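Local coordinates for N-acetyltransferase domain-containing protein (PDB 2OZH), which probably transfers acyl groups, most likely from a coenzyme A thioester, as a member of the GNAT acetyltransferase family, at residues S12-G17 / R40-S45; P3-S8 / S87-D92; H20-Q25 / F76-H81; A93-P98 / Y120-P125; A60-D65 / A70-V75. All blocks are in the same frame, centred on the assembly; numbering follows the deposited sequence.

Contact 5, the 60-65/70-75 strand pair, lies nearest the middle of the chain, and the other contacts attach helices or loops round the sheet. Contacts 1 and 3, centres about 15 Å apart, use the two ends of helix 16-26; contacts 2 and 4, centres about 14 Å apart, share helix 86-96. Ser45 OG of contact 1 and Arg61 NH1 of contact 5 are 2.9 Å apart, a probable hydrogen bond, and Met91 SE of contact 2 packs on Leu72 CD2 of contact 5. The sulfate of contact 2 and the ethanediol of contact 5 lie at sites consistent with those of the cofactor in GNAT relatives. Contacts 1, 4 and 5 also touch the second subunit.

Contact 1. Residues S12-G17 / R40-S45; sequences SLLDIG and RAIDHS. With EDO (1,2-ethanediol), chain G.
Ile42 meets Leu14 and Ile16 with its two branches, each pair reaching toward one another tip to tip. The Ile42 CG2 methyl is placed opposite the backbone N and touches Leu14 CD1 at 3.7 Å. The longer branch leaves beside that N (chi1 -76°) and runs out extended to Ile42 CD1, which lies 3.6 Å from Ile16 CD1. The same Ile16 CD1 methyl stands 4.2 Å from Ile42 CG2, and in this way the end of one isoleucine spans both branches of the other. These three side chains join the start of helix 16-26 to the last turn of helix 35-43, the helix pair that follows the first strand in the GNAT fold; Cys47 of strand 46-52 and Ile19 also pack on Leu14 and Ile42. Asp15 is the N-cap of helix 16-26, its OD1 accepting from Leu18 N. Past the end of helix 35-43, Ser45 OG gives its proton to Ala41 O at 2.7 Å from above the carbonyl plane, while His44 N binds the same oxygen from the opposite face at 3.1 Å. Ser45 OG is bonded to Arg61 NH1 as well. The His44 ring meets Tyr66 of the second subunit edge-to-face, and His44 NE2 makes a weak hydrogen bond of 3.3 Å to O2 of an ethanediol, probably from the crystallisation liquor.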
# COMPACT_ATOMS: atom_id res chain seq x y z
N SER A 12 14.20 13.71 -7.17
CA SER A 12 14.91 14.39 -8.24
C SER A 12 16.29 13.81 -8.55
O SER A 12 16.79 14.01 -9.66
CB SER A 12 15.03 15.90 -7.98
OG SER A 12 15.92 16.15 -6.90
N LEU A 13 16.90 13.13 -7.59
CA LEU A 13 18.19 12.47 -7.79
C LEU A 13 18.07 11.12 -8.49
O LEU A 13 19.06 10.64 -9.04
CB LEU A 13 18.88 12.24 -6.45
CG LEU A 13 19.44 13.52 -5.84
CD1 LEU A 13 19.62 13.37 -4.33
CD2 LEU A 13 20.75 13.88 -6.48
N LEU A 14 16.88 10.52 -8.52
CA LEU A 14 16.75 9.18 -9.11
C LEU A 14 17.09 9.18 -10.59
O LEU A 14 16.75 10.14 -11.32
CB LEU A 14 15.34 8.65 -8.91
CG LEU A 14 14.90 8.42 -7.46
CD1 LEU A 14 13.41 8.11 -7.44
CD2 LEU A 14 15.70 7.30 -6.80
N ASP A 15 17.67 8.09 -11.05
CA ASP A 15 17.94 7.85 -12.46
C ASP A 15 16.77 7.01 -12.97
O ASP A 15 16.77 5.79 -12.86
CB ASP A 15 19.29 7.15 -12.61
CG ASP A 15 19.71 6.91 -14.06
OD1 ASP A 15 18.81 6.93 -14.94
OD2 ASP A 15 20.92 6.67 -14.27
N ILE A 16 15.74 7.68 -13.47
CA ILE A 16 14.50 7.01 -13.84
C ILE A 16 14.75 6.02 -14.96
O ILE A 16 14.17 4.93 -14.94
CB ILE A 16 13.41 8.05 -14.24
CG1 ILE A 16 13.17 9.08 -13.13
CG2 ILE A 16 12.13 7.34 -14.63
CD1 ILE A 16 12.62 8.54 -11.84
N GLY A 17 15.60 6.35 -15.92
CA GLY A 17 15.87 5.42 -17.01
C GLY A 17 16.52 4.16 -16.52
O GLY A 17 16.20 3.06 -16.97
N ARG A 40 5.06 7.43 -12.86
CA ARG A 40 3.90 7.69 -12.01
C ARG A 40 4.05 7.02 -10.65
O ARG A 40 3.77 7.61 -9.60
CB ARG A 40 2.64 7.22 -12.72
CG ARG A 40 1.36 7.52 -11.96
CD ARG A 40 0.11 7.31 -12.82
NE ARG A 40 0.20 8.12 -14.03
CZ ARG A 40 0.26 7.67 -15.28
NH1 ARG A 40 0.13 6.39 -15.58
NH2 ARG A 40 0.40 8.55 -16.28
N ALA A 41 4.51 5.78 -10.65
CA ALA A 41 4.71 5.06 -9.41
C ALA A 41 5.65 5.81 -8.50
O ALA A 41 5.39 6.00 -7.31
CB ALA A 41 5.27 3.66 -9.69
N ILE A 42 6.79 6.25 -9.04
CA ILE A 42 7.78 6.97 -8.26
C ILE A 42 7.21 8.27 -7.71
O ILE A 42 7.44 8.61 -6.54
CB ILE A 42 9.05 7.17 -9.14
CG1 ILE A 42 9.82 5.85 -9.21
CG2 ILE A 42 9.92 8.31 -8.64
CD1 ILE A 42 10.96 5.82 -10.21
N ASP A 43 6.44 8.97 -8.55
CA ASP A 43 5.87 10.25 -8.15
C ASP A 43 4.95 10.10 -6.94
O ASP A 43 4.81 11.04 -6.14
CB ASP A 43 5.07 10.86 -9.29
CG ASP A 43 5.93 11.37 -10.44
OD1 ASP A 43 7.15 11.50 -10.31
OD2 ASP A 43 5.31 11.67 -11.49
N HIS A 44 4.38 8.92 -6.74
CA HIS A 44 3.41 8.69 -5.66
C HIS A 44 3.89 7.74 -4.59
O HIS A 44 3.10 7.19 -3.82
CB HIS A 44 2.08 8.24 -6.26
CG HIS A 44 1.46 9.27 -7.11
ND1 HIS A 44 0.80 10.35 -6.58
CD2 HIS A 44 1.46 9.42 -8.46
CE1 HIS A 44 0.39 11.12 -7.58
NE2 HIS A 44 0.78 10.59 -8.72
N SER A 45 5.20 7.56 -4.51
CA SER A 45 5.82 6.71 -3.53
C SER A 45 6.91 7.42 -2.79
O SER A 45 7.42 8.45 -3.25
CB SER A 45 6.48 5.50 -4.23
OG SER A 45 5.52 4.75 -4.96
C1 EDO G . -3.05 11.42 -10.12
O1 EDO G . -2.76 11.62 -8.73
C2 EDO G . -2.46 10.08 -10.55
O2 EDO G . -1.29 10.30 -11.33

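Contact 2. Residues P3-S8 / S87-D92; sequences PHVHVS and SKALMD. With SO4 (sulfate ion), chain B.
Ala89 receives two valines on its single methyl, where the edge strand 6-8 and the residues before it lie against helix 86-96. In GNAT proteins this helix follows the loop that binds the cofactor pyrophosphate. Val5 turns CG1 into the space between its own backbone N and carbonyl carbon (chi1 62°), which aims that methyl at Ala89 CB, 3.8 Å away. Val7 CG2 approaches Ala89 CB at 4.1 Å and also lies 3.7 Å from Leu90 CD1 in the conformer described, the two side chains crossing at a slant. This small apolar patch is the close-packed part, with Tyr86 extending it along Val5 and Ala93 along Val7. The outer side is polar. His6 points away from the helix, and Lys88 runs out extended and turns only at its last torsion, bringing Lys88 NZ to the syn side of Asp92 OD2 at 2.8 Å, a salt bridge one turn on. A sulfate, probably from the crystallisation liquor, sits at the helix start, consistent with a pocket made for phosphate. Ser87 binds it, with Gly83 N as a further donor: Ser87 N donates to sulfate O3 at 3.0 Å with an N-H...O angle of 162°.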
# COMPACT_ATOMS: atom_id res chain seq x y z
N PRO A 3 30.35 0.36 3.61
CA PRO A 3 30.07 0.96 2.31
C PRO A 3 30.16 2.46 2.33
O PRO A 3 29.79 3.09 3.32
CB PRO A 3 28.61 0.55 2.04
CG PRO A 3 28.02 0.39 3.32
CD PRO A 3 29.12 -0.18 4.21
N HIS A 4 30.62 3.04 1.24
CA HIS A 4 30.48 4.46 1.07
C HIS A 4 29.33 4.60 0.07
O HIS A 4 29.55 4.51 -1.12
CB HIS A 4 31.80 5.04 0.55
CG HIS A 4 33.01 4.56 1.30
ND1 HIS A 4 33.00 4.27 2.65
CD2 HIS A 4 34.28 4.33 0.87
CE1 HIS A 4 34.20 3.88 3.02
NE2 HIS A 4 35.00 3.91 1.96
N VAL A 5 28.11 4.79 0.57
CA VAL A 5 26.93 4.95 -0.30
C VAL A 5 26.06 6.06 0.21
O VAL A 5 25.80 6.18 1.40
CB VAL A 5 26.12 3.63 -0.44
CG1 VAL A 5 25.58 3.17 0.93
CG2 VAL A 5 25.01 3.71 -1.44
N HIS A 6 25.52 6.86 -0.71
CA HIS A 6 24.62 7.91 -0.32
C HIS A 6 23.19 7.40 -0.46
O HIS A 6 22.83 6.86 -1.52
CB HIS A 6 24.75 9.09 -1.27
CG HIS A 6 26.11 9.70 -1.30
ND1 HIS A 6 26.60 10.46 -0.27
CD2 HIS A 6 27.07 9.68 -2.25
CE1 HIS A 6 27.81 10.88 -0.58
NE2 HIS A 6 28.13 10.41 -1.78
N VAL A 7 22.34 7.60 0.56
CA VAL A 7 20.96 7.19 0.51
C VAL A 7 20.12 8.45 0.53
O VAL A 7 20.31 9.32 1.40
CB VAL A 7 20.56 6.26 1.70
CG1 VAL A 7 19.10 5.90 1.59
CG2 VAL A 7 21.43 4.98 1.65
N SER A 8 19.23 8.58 -0.44
CA SER A 8 18.35 9.73 -0.53
C SER A 8 16.92 9.33 -0.75
O SER A 8 16.63 8.29 -1.36
CB SER A 8 18.78 10.60 -1.70
OG SER A 8 17.96 11.78 -1.81
N SER A 87 22.12 -2.88 0.05
CA SER A 87 20.73 -3.28 0.40
C SER A 87 20.43 -2.91 1.82
O SER A 87 19.36 -2.35 2.14
CB SER A 87 20.49 -4.80 0.26
OG SER A 87 20.32 -5.18 -1.09
N LYS A 88 21.35 -3.26 2.72
CA LYS A 88 21.18 -2.99 4.12
C LYS A 88 21.12 -1.49 4.36
O LYS A 88 20.37 -1.04 5.19
CB LYS A 88 22.34 -3.61 4.95
CG LYS A 88 22.33 -3.18 6.46
CD LYS A 88 23.56 -3.63 7.24
CE LYS A 88 23.37 -3.47 8.75
NZ LYS A 88 23.62 -2.05 9.16
N ALA A 89 21.92 -0.71 3.64
CA ALA A 89 21.90 0.73 3.84
C ALA A 89 20.50 1.27 3.52
O ALA A 89 19.94 2.12 4.24
CB ALA A 89 22.96 1.44 2.99
N LEU A 90 19.93 0.77 2.43
CA LEU A 90 18.61 1.24 2.08
C LEU A 90 17.55 0.73 3.06
O LEU A 90 16.67 1.49 3.47
CB LEU A 90 18.29 0.91 0.62
CG LEU A 90 18.70 1.97 -0.41
CD1 LEU A 90 20.20 2.15 -0.46
CD2 LEU A 90 18.19 1.65 -1.75
N MSE A 91 17.60 -0.54 3.47
CA MSE A 91 16.64 -1.04 4.42
C MSE A 91 16.74 -0.38 5.77
O MSE A 91 15.73 -0.11 6.43
CB MSE A 91 16.79 -2.55 4.59
CG MSE A 91 16.27 -3.33 3.44
SE MSE A 91 14.40 -3.04 3.02
CE MSE A 91 13.75 -3.29 4.50
N ASP A 92 17.97 -0.09 6.18
CA ASP A 92 18.14 0.65 7.42
C ASP A 92 17.45 2.01 7.34
O ASP A 92 16.78 2.44 8.30
CB ASP A 92 19.62 0.83 7.76
CG ASP A 92 20.30 -0.43 8.26
OD1 ASP A 92 19.65 -1.44 8.56
OD2 ASP A 92 21.56 -0.38 8.35
S SO4 B . 23.65 -6.59 -1.01
O1 SO4 B . 23.90 -7.42 0.15
O2 SO4 B . 22.28 -6.96 -1.38
O3 SO4 B . 23.76 -5.30 -0.42
O4 SO4 B . 24.46 -6.95 -2.17

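Contact 3. Residues H20-Q25 / F76-H81; sequences HRTLSQ and FVLPEH
Thr22 sets its methyl on the face of the Phe76 ring. Thr22 CG2 stands 3.6 Å from the Phe76 ring centroid and only 5° off the ring normal, a nearly ideal CH-pi contact that places it about equally far from all six ring carbons. Two conformations make the meeting possible. In Thr22 the methyl is the branch opposite the backbone N, while OG1 folds back beside that N (chi1 -64°) and bonds to Leu18 O one turn earlier, as helical threonines often do, so the polar branch is occupied within its own helix. In Phe76, CG sits between the backbone N and the carbonyl carbon (chi1 70°), a choice that brings the ring across to the helix with its face toward the methyl. Leu23 crosses Phe76 at about a right angle; its extended chain continues into CD1, and the other methyl, Leu23 CD2, touches Phe76 CD2 at 4.2 Å. The Leu78 CD2 branch crosses Thr22 at a slant, 3.8 Å from Thr22 OG1. Just beyond, His81 N bonds to Leu78 O at 2.9 Å. Phe76 at the end of strand 69-77 and Leu78 just past it lie against helix 16-26, whereas Val77 between them points away to Ala58 and to Ser87 of helix 86-96. Strand 55-64 pairs alongside through Phe59, and His20 carries helix 16-26 onto helix 35-43.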
# COMPACT_ATOMS: atom_id res chain seq x y z
N HIS A 20 13.79 2.15 -14.75
CA HIS A 20 12.92 1.57 -15.75
C HIS A 20 13.56 0.38 -16.45
O HIS A 20 12.94 -0.69 -16.56
CB HIS A 20 12.55 2.65 -16.78
CG HIS A 20 11.77 2.16 -17.96
ND1 HIS A 20 11.97 2.68 -19.22
CD2 HIS A 20 10.80 1.22 -18.07
CE1 HIS A 20 11.16 2.05 -20.07
NE2 HIS A 20 10.42 1.18 -19.39
N ARG A 21 14.78 0.53 -16.93
CA ARG A 21 15.44 -0.59 -17.61
C ARG A 21 15.59 -1.78 -16.69
O ARG A 21 15.35 -2.92 -17.07
CB ARG A 21 16.81 -0.13 -18.15
CG ARG A 21 16.72 0.90 -19.28
CD ARG A 21 18.08 1.74 -19.48
NE ARG A 21 17.75 2.90 -20.30
CZ ARG A 21 17.94 4.16 -20.03
NH1 ARG A 21 18.66 4.56 -18.96
NH2 ARG A 21 17.37 5.06 -20.80
N THR A 22 16.02 -1.52 -15.46
CA THR A 22 16.25 -2.58 -14.48
C THR A 22 14.98 -3.33 -14.17
O THR A 22 14.92 -4.57 -14.23
CB THR A 22 16.89 -2.02 -13.21
OG1 THR A 22 18.19 -1.48 -13.50
CG2 THR A 22 17.00 -3.09 -12.12
N LEU A 23 13.93 -2.58 -13.84
CA LEU A 23 12.66 -3.22 -13.49
C LEU A 23 12.08 -3.97 -14.68
O LEU A 23 11.61 -5.11 -14.57
CB LEU A 23 11.66 -2.18 -12.96
CG LEU A 23 12.01 -1.55 -11.61
CD1 LEU A 23 10.94 -0.59 -11.21
CD2 LEU A 23 12.22 -2.60 -10.52
N SER A 24 12.11 -3.34 -15.86
CA SER A 24 11.51 -3.90 -17.06
C SER A 24 12.20 -5.14 -17.55
O SER A 24 11.58 -6.06 -18.07
CB SER A 24 11.55 -2.88 -18.20
OG SER A 24 10.95 -3.44 -19.38
N GLN A 25 13.52 -5.15 -17.44
CA GLN A 25 14.32 -6.21 -18.06
C GLN A 25 14.92 -7.21 -17.11
O GLN A 25 15.14 -8.37 -17.51
CB GLN A 25 15.44 -5.57 -18.88
CG GLN A 25 14.92 -4.64 -19.95
CD GLN A 25 15.99 -3.90 -20.70
OE1 GLN A 25 17.01 -3.51 -20.12
NE2 GLN A 25 15.74 -3.66 -21.98
N PHE A 76 16.31 -3.35 -5.43
CA PHE A 76 17.38 -3.92 -6.19
C PHE A 76 18.71 -3.23 -5.88
O PHE A 76 18.75 -2.08 -5.46
CB PHE A 76 17.10 -3.90 -7.71
CG PHE A 76 17.12 -2.52 -8.37
CD1 PHE A 76 18.32 -1.89 -8.67
CD2 PHE A 76 15.96 -1.90 -8.76
CE1 PHE A 76 18.36 -0.65 -9.34
CE2 PHE A 76 15.99 -0.67 -9.41
CZ PHE A 76 17.16 -0.05 -9.68
N VAL A 77 19.78 -3.98 -6.15
CA VAL A 77 21.16 -3.49 -6.20
C VAL A 77 21.73 -3.97 -7.52
O VAL A 77 21.57 -5.13 -7.85
CB VAL A 77 21.98 -4.00 -5.02
CG1 VAL A 77 23.43 -3.59 -5.15
CG2 VAL A 77 21.40 -3.50 -3.70
N LEU A 78 22.41 -3.09 -8.26
CA LEU A 78 23.01 -3.50 -9.53
C LEU A 78 24.05 -4.57 -9.28
O LEU A 78 24.76 -4.54 -8.26
CB LEU A 78 23.58 -2.31 -10.27
CG LEU A 78 22.54 -1.28 -10.72
CD1 LEU A 78 23.28 -0.17 -11.44
CD2 LEU A 78 21.45 -1.91 -11.59
N PRO A 79 24.17 -5.55 -10.18
CA PRO A 79 25.02 -6.70 -9.90
C PRO A 79 26.46 -6.41 -9.58
O PRO A 79 27.04 -7.10 -8.71
CB PRO A 79 24.92 -7.52 -11.20
CG PRO A 79 23.62 -7.17 -11.77
CD PRO A 79 23.41 -5.70 -11.43
N GLU A 80 27.07 -5.43 -10.21
CA GLU A 80 28.48 -5.14 -9.95
C GLU A 80 28.72 -4.45 -8.60
O GLU A 80 29.87 -4.27 -8.20
CB GLU A 80 29.12 -4.34 -11.09
CG GLU A 80 28.71 -2.92 -11.18
CD GLU A 80 27.44 -2.65 -12.00
OE1 GLU A 80 26.55 -3.55 -12.20
OE2 GLU A 80 27.33 -1.47 -12.43
N HIS A 81 27.64 -4.10 -7.91
CA HIS A 81 27.68 -3.36 -6.65
C HIS A 81 27.20 -4.20 -5.48
O HIS A 81 26.96 -3.66 -4.40
CB HIS A 81 26.84 -2.08 -6.77
CG HIS A 81 27.43 -1.09 -7.73
ND1 HIS A 81 28.53 -0.32 -7.41
CD2 HIS A 81 27.07 -0.74 -8.98
CE1 HIS A 81 28.83 0.44 -8.45
NE2 HIS A 81 27.97 0.20 -9.41

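Contact 4. Residues A93-P98 / Y120-P125; sequences AVMAHP and YGFTPP
Met95, a selenomethionine in this crystal, bends at both chi2 (-69°) and chi3 (95°), and the resulting hook carries its selenium and terminal methyl to Tyr120 and Phe122. The segments are the end of helix 86-96 and the loop that follows helix 114-118, where the Tyr-Gly-Phe run matches the Gly-Phe pair common at this point of the GNAT fold. Successive atoms of the hook serve different partners. Met95 CG lies 4.3 Å from Tyr120 CD1, approaching the ring obliquely in the conformer described; Met95 SE comes 4.0 Å from Tyr120 O, a van der Waals contact; and Met95 CE ends 4.3 Å from Phe122 CE1, again oblique to the ring. The two carbon pairs are loose apolar packing, and no hydrogen bond joins the segments. A Schellman motif ends helix 114-118: Gly121, with phi 94°, is the C-prime residue, and Phe122 N returns to Tyr117 O while Gly121 N returns to Ala118 O. The turn redirects the chain after Gly121 and brings Phe122 inward onto Leu108 of strand 105-109; Tyr120, just before it, lies over Lys88, Met91 and Asp92 of helix 86-96. Phe106 of strand 105-109 lies against Met95. Arg134 of the second subunit completes the surroundings, packing on Met95 and Phe122 and giving an NH1 hydrogen bond to Tyr120 O. On the helix side, Met95 O accepts a hydrogen bond from Gln101 NE2. Within the loop itself, Tyr120 CB lies in the plane of the Phe122 ring, at its edge.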
# COMPACT_ATOMS: atom_id res chain seq x y z
N ALA A 93 17.55 2.68 6.19
CA ALA A 93 16.92 3.96 6.00
C ALA A 93 15.40 3.82 5.98
O ALA A 93 14.69 4.68 6.51
CB ALA A 93 17.39 4.58 4.71
N VAL A 94 14.89 2.76 5.35
CA VAL A 94 13.44 2.49 5.39
C VAL A 94 12.95 2.31 6.81
O VAL A 94 11.93 2.90 7.23
CB VAL A 94 13.07 1.26 4.53
CG1 VAL A 94 11.62 0.85 4.68
CG2 VAL A 94 13.40 1.51 3.05
N MSE A 95 13.66 1.48 7.57
CA MSE A 95 13.21 1.17 8.92
C MSE A 95 13.30 2.38 9.83
O MSE A 95 12.53 2.47 10.82
CB MSE A 95 14.03 0.03 9.51
CG MSE A 95 13.85 -1.30 8.87
SE MSE A 95 12.08 -2.13 9.18
CE MSE A 95 11.41 -1.48 7.59
N ALA A 96 14.22 3.29 9.54
CA ALA A 96 14.41 4.49 10.37
C ALA A 96 13.66 5.71 9.88
O ALA A 96 13.72 6.76 10.52
CB ALA A 96 15.93 4.84 10.48
N HIS A 97 12.97 5.62 8.73
CA HIS A 97 12.44 6.84 8.16
C HIS A 97 11.36 7.47 9.04
O HIS A 97 10.48 6.78 9.50
CB HIS A 97 11.85 6.56 6.77
CG HIS A 97 11.58 7.81 6.00
ND1 HIS A 97 10.45 8.58 6.23
CD2 HIS A 97 12.32 8.47 5.09
CE1 HIS A 97 10.51 9.66 5.47
NE2 HIS A 97 11.64 9.61 4.76
N PRO A 98 11.42 8.79 9.26
CA PRO A 98 10.48 9.36 10.22
C PRO A 98 9.01 9.23 9.84
O PRO A 98 8.15 9.34 10.73
CB PRO A 98 10.90 10.83 10.30
CG PRO A 98 11.83 11.08 9.23
CD PRO A 98 12.38 9.78 8.74
N TYR A 120 14.81 -8.02 9.45
CA TYR A 120 14.22 -6.73 9.70
C TYR A 120 12.87 -6.85 10.43
O TYR A 120 12.13 -5.88 10.51
CB TYR A 120 14.06 -5.98 8.38
CG TYR A 120 15.37 -5.77 7.64
CD1 TYR A 120 16.24 -4.75 8.01
CD2 TYR A 120 15.76 -6.61 6.59
CE1 TYR A 120 17.44 -4.56 7.36
CE2 TYR A 120 16.97 -6.42 5.93
CZ TYR A 120 17.80 -5.39 6.32
OH TYR A 120 18.99 -5.19 5.66
N GLY A 121 12.55 -8.03 10.94
CA GLY A 121 11.34 -8.21 11.71
C GLY A 121 10.11 -8.68 10.93
O GLY A 121 9.05 -8.89 11.51
N PHE A 122 10.24 -8.87 9.63
CA PHE A 122 9.14 -9.36 8.83
C PHE A 122 8.92 -10.84 9.13
O PHE A 122 9.88 -11.61 9.34
CB PHE A 122 9.39 -9.13 7.34
CG PHE A 122 9.30 -7.69 6.93
CD1 PHE A 122 10.40 -6.84 7.02
CD2 PHE A 122 8.12 -7.18 6.41
CE1 PHE A 122 10.29 -5.52 6.66
CE2 PHE A 122 8.02 -5.85 6.03
CZ PHE A 122 9.10 -5.03 6.16
N THR A 123 7.66 -11.25 9.14
CA THR A 123 7.26 -12.62 9.42
C THR A 123 6.28 -13.10 8.35
O THR A 123 5.65 -12.29 7.68
CB THR A 123 6.54 -12.73 10.80
OG1 THR A 123 5.30 -11.99 10.76
CG2 THR A 123 7.41 -12.20 11.91
N PRO A 124 6.04 -14.41 8.27
CA PRO A 124 4.87 -14.83 7.50
C PRO A 124 3.61 -14.16 8.09
O PRO A 124 3.59 -13.79 9.26
CB PRO A 124 4.83 -16.35 7.71
CG PRO A 124 6.23 -16.72 8.13
CD PRO A 124 6.77 -15.54 8.88
N PRO A 125 2.56 -14.02 7.29
CA PRO A 125 1.40 -13.36 7.84
C PRO A 125 0.81 -14.01 9.04
O PRO A 125 0.77 -15.24 9.17
CB PRO A 125 0.41 -13.36 6.69
CG PRO A 125 1.28 -13.44 5.46
CD PRO A 125 2.34 -14.39 5.88

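Contact 5. Residues A60-D65 / A70-V75; sequences ARVISD and AYLGDV. With EDO (1,2-ethanediol), chain E.
Arg61 and Asp74 lie side by side on neighbouring strands of an antiparallel hairpin, 55-64 with 69-77. NE (2.7 Å) and NH2 (3.0 Å) of Arg61 both grip Asp74 OD2, from one face of a carboxylate turned 44° from the guanidinium. In the backbone between the strands, Gly73 N bonds to Arg61 O at 2.9 Å; Ile63 and Tyr71 form the next hydrogen-bonded pair, Ile63 CD1 meeting the tyrosine ring at its edge near CD2. On the other face Val62 packs between Ala70 and Leu72, against Phe106 and Val94. Asp74 has no counterpart: Arg61 faces Gly73, yet Ala60 lies nearest Val75. The positive phi of Asp74 (61°) fits the beta bulge usual in this GNAT strand, which in relatives directs a backbone N-H at the acetyl group. Farther out, Trp29 NE1 donates to Asp74 OD1, Ser45 OG is bonded to Arg61 NH1, and Asp65 of the second subunit makes a salt bridge to that NH1. Tyr71 stacks on Phe69 of that subunit. Just past the bulge, Val75 N donates to O1 of an ethanediol, probably from the crystallisation liquor, at 3.1 Å.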
# COMPACT_ATOMS: atom_id res chain seq x y z
N ALA A 60 14.92 1.20 -3.52
CA ALA A 60 13.81 0.56 -2.80
C ALA A 60 12.67 1.53 -2.81
O ALA A 60 12.87 2.74 -2.81
CB ALA A 60 14.22 0.24 -1.35
N ARG A 61 11.45 1.01 -2.83
CA ARG A 61 10.28 1.85 -2.99
C ARG A 61 9.19 1.47 -1.99
O ARG A 61 8.90 0.29 -1.83
CB ARG A 61 9.73 1.78 -4.41
CG ARG A 61 8.62 2.79 -4.68
CD ARG A 61 8.35 2.95 -6.16
NE ARG A 61 7.81 1.75 -6.79
CZ ARG A 61 6.52 1.49 -6.92
NH1 ARG A 61 5.61 2.27 -6.36
NH2 ARG A 61 6.13 0.46 -7.64
N VAL A 62 8.63 2.47 -1.34
CA VAL A 62 7.60 2.27 -0.33
C VAL A 62 6.32 3.01 -0.73
O VAL A 62 6.36 4.20 -1.04
CB VAL A 62 8.10 2.71 1.06
CG1 VAL A 62 6.99 2.57 2.11
CG2 VAL A 62 9.32 1.92 1.47
N ILE A 63 5.18 2.33 -0.69
CA ILE A 63 3.88 2.95 -0.88
C ILE A 63 3.24 2.97 0.52
O ILE A 63 3.10 1.92 1.13
CB ILE A 63 3.02 2.15 -1.85
CG1 ILE A 63 3.74 2.01 -3.19
CG2 ILE A 63 1.68 2.83 -2.03
CD1 ILE A 63 3.04 1.06 -4.15
N SER A 64 2.83 4.13 0.99
CA SER A 64 2.36 4.25 2.37
C SER A 64 1.45 5.43 2.55
O SER A 64 1.52 6.40 1.79
CB SER A 64 3.57 4.41 3.28
OG SER A 64 3.22 4.46 4.67
N ASP A 65 0.61 5.37 3.59
CA ASP A 65 -0.12 6.53 4.07
C ASP A 65 0.64 7.30 5.14
O ASP A 65 0.12 8.27 5.67
CB ASP A 65 -1.51 6.15 4.55
CG ASP A 65 -1.50 5.28 5.76
OD1 ASP A 65 -0.41 4.87 6.22
OD2 ASP A 65 -2.62 5.03 6.28
N ALA A 70 2.28 0.41 5.18
CA ALA A 70 3.26 0.58 4.10
C ALA A 70 3.46 -0.74 3.38
O ALA A 70 3.33 -1.81 3.97
CB ALA A 70 4.60 1.07 4.63
N TYR A 71 3.86 -0.62 2.11
CA TYR A 71 4.19 -1.75 1.25
C TYR A 71 5.55 -1.47 0.63
O TYR A 71 5.75 -0.40 0.08
CB TYR A 71 3.11 -1.92 0.15
CG TYR A 71 3.46 -2.93 -0.91
CD1 TYR A 71 3.41 -4.29 -0.67
CD2 TYR A 71 3.86 -2.50 -2.13
CE1 TYR A 71 3.78 -5.20 -1.69
CE2 TYR A 71 4.24 -3.39 -3.14
CZ TYR A 71 4.18 -4.71 -2.90
OH TYR A 71 4.58 -5.58 -3.94
N LEU A 72 6.45 -2.44 0.71
CA LEU A 72 7.79 -2.36 0.14
C LEU A 72 7.85 -3.14 -1.14
O LEU A 72 7.43 -4.27 -1.20
CB LEU A 72 8.78 -2.96 1.14
CG LEU A 72 10.25 -3.01 0.75
CD1 LEU A 72 10.84 -1.60 0.67
CD2 LEU A 72 11.05 -3.91 1.70
N GLY A 73 8.49 -2.56 -2.14
CA GLY A 73 8.78 -3.29 -3.38
C GLY A 73 9.90 -2.64 -4.17
O GLY A 73 10.51 -1.66 -3.76
N ASP A 74 10.15 -3.23 -5.32
CA ASP A 74 11.13 -2.73 -6.30
C ASP A 74 12.56 -2.67 -5.75
O ASP A 74 13.37 -1.92 -6.25
CB ASP A 74 10.71 -1.39 -6.88
CG ASP A 74 9.48 -1.47 -7.77
OD1 ASP A 74 9.15 -2.55 -8.28
OD2 ASP A 74 8.93 -0.38 -8.05
N VAL A 75 12.90 -3.50 -4.78
CA VAL A 75 14.24 -3.47 -4.19
C VAL A 75 15.22 -4.08 -5.14
O VAL A 75 15.05 -5.22 -5.64
CB VAL A 75 14.26 -4.21 -2.84
CG1 VAL A 75 15.68 -4.29 -2.29
CG2 VAL A 75 13.33 -3.53 -1.83
C1 EDO E . 11.17 -6.03 -1.97
O1 EDO E . 11.12 -5.62 -3.35
C2 EDO E . 10.17 -7.10 -1.68
O2 EDO E . 10.53 -8.34 -2.30
O HOH W 1 6.42 -0.37 -3.01
O HOH W 2 6.59 -2.37 -9.52